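PDB 6ZS0: DMATS type aromatic prenyltransferase from Streptomyces coelicolor, which probably catalyses transfer of a dimethylallyl group from dimethylallyl diphosphate to carbon 5 of the tryptophan indole ring. Local coordinates for residues S303-H306 / R307-A310. Sequence-based numbering, arbitrary orientation.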
loop_
_atom_site.group_PDB
_atom_site.type_symbol
_atom_site.label_atom_id
_atom_site.label_comp_id
_atom_site.label_asym_id
_atom_site.label_seq_id
_atom_site.Cartn_x
_atom_site.Cartn_y
_atom_site.Cartn_z
ATOM N N SER A 303 14.266 -6.838 -14.224
ATOM C CA SER A 303 14.183 -5.925 -15.396
ATOM C C SER A 303 12.801 -5.242 -15.467
ATOM O O SER A 303 12.745 -4.072 -15.862
ATOM C CB SER A 303 14.532 -6.648 -16.691
ATOM O OG SER A 303 13.545 -7.603 -17.018
ATOM N N VAL A 304 11.721 -5.914 -15.065
ATOM C CA VAL A 304 10.366 -5.293 -15.089
ATOM C C VAL A 304 10.360 -4.097 -14.127
ATOM O O VAL A 304 9.797 -3.073 -14.483
ATOM C CB VAL A 304 9.239 -6.298 -14.772
ATOM C CG1 VAL A 304 7.928 -5.618 -14.421
ATOM C CG2 VAL A 304 9.002 -7.258 -15.925
ATOM N N LEU A 305 10.999 -4.204 -12.965
ATOM C CA LEU A 305 11.000 -3.081 -11.989
ATOM C C LEU A 305 11.784 -1.894 -12.559
ATOM O O LEU A 305 11.356 -0.762 -12.330
ATOM C CB LEU A 305 11.565 -3.540 -10.652
ATOM C CG LEU A 305 11.551 -2.479 -9.548
ATOM C CD1 LEU A 305 10.129 -2.050 -9.163
ATOM C CD2 LEU A 305 12.284 -2.990 -8.322
ATOM N N HIS A 306 12.863 -2.138 -13.314
ATOM C CA HIS A 306 13.614 -1.046 -14.001
ATOM C C HIS A 306 12.704 -0.335 -15.007
ATOM O O HIS A 306 12.707 0.907 -15.039
ATOM C CB HIS A 306 14.887 -1.571 -14.677
ATOM C CG HIS A 306 15.929 -2.010 -13.718
ATOM N ND1 HIS A 306 15.743 -3.075 -12.874
ATOM C CD2 HIS A 306 17.175 -1.551 -13.477
ATOM C CE1 HIS A 306 16.814 -3.247 -12.139
ATOM N NE2 HIS A 306 17.721 -2.337 -12.504
ATOM N N ARG A 307 11.926 -1.082 -15.782
ATOM C CA ARG A 307 10.971 -0.488 -16.745
ATOM C C ARG A 307 9.855 0.241 -15.987
ATOM O O ARG A 307 9.399 1.278 -16.488
ATOM C CB ARG A 307 10.393 -1.557 -17.669
ATOM C CG ARG A 307 11.447 -2.158 -18.586
ATOM C CD ARG A 307 10.854 -3.044 -19.662
ATOM N NE ARG A 307 11.076 -4.454 -19.364
ATOM C CZ ARG A 307 10.127 -5.385 -19.236
ATOM N NH1 ARG A 307 8.838 -5.083 -19.380
ATOM N NH2 ARG A 307 10.485 -6.629 -18.968
ATOM N N ALA A 308 9.438 -0.289 -14.831
ATOM C CA ALA A 308 8.349 0.307 -14.021
ATOM C C ALA A 308 8.759 1.716 -13.593
ATOM O O ALA A 308 7.949 2.621 -13.692
ATOM C CB ALA A 308 8.048 -0.572 -12.842
ATOM N N LEU A 309 9.976 1.903 -13.097
ATOM C CA LEU A 309 10.417 3.250 -12.687
ATOM C C LEU A 309 10.366 4.221 -13.873
ATOM O O LEU A 309 9.843 5.312 -13.693
ATOM C CB LEU A 309 11.787 3.201 -12.009
ATOM C CG LEU A 309 11.680 3.244 -10.494
ATOM C CD1 LEU A 309 10.933 2.014 -10.000
ATOM C CD2 LEU A 309 13.050 3.363 -9.840
ATOM N N ALA A 310 10.826 3.833 -15.058
ATOM C CA ALA A 310 10.801 4.725 -16.244
ATOM C C ALA A 310 9.350 5.031 -16.649
ATOM O O ALA A 310 9.100 6.153 -17.102
ATOM C CB ALA A 310 11.620 4.109 -17.359
#
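Arg307 folds back over Val304, and Leu305 meets Leu309, within the first two turns of the amphipathic helix 303-312, one of the outer helices that surround the ten-stranded antiparallel barrel of this ABBA prenyltransferase. Successive i to i+4 backbone hydrogen bonds hold these turns: Arg307 N to Ser303 O, Ala308 N to Val304 O and Leu309 N to Leu305 O, the shortest of the three being Ala308 N to Val304 O at 2.8 Å. The next, from Ala310 N to His306 O, is weak at 3.5 Å.

Apolar contacts gather on the side facing the barrel. Leu305 CD1 lies 4.2 Å from Leu309 CD1 and more loosely against the methyl of Ala308. Leu305 also packs on Leu288 of helix 284-297 and on Ala341 of strand 338-344, whose Leu343 is touched by both Ala308 and Leu309.

Polar side chains occupy the more exposed side. Near the helix start, Ser303 OG bonds to Asp301 and His306 ND1 to the carbonyl of Ala302, so both polar groups are tied to the residues just before the helix. The aliphatic part of Arg307 runs back toward the N-terminal end, and a bend at CG-CD (chi3 -105°) turns its guanidinium across Val304. One face of that group sits over Val304 CA, 4.1 Å from the plane, and NH2 approaches the methyl Val304 CG2 to 3.4 Å.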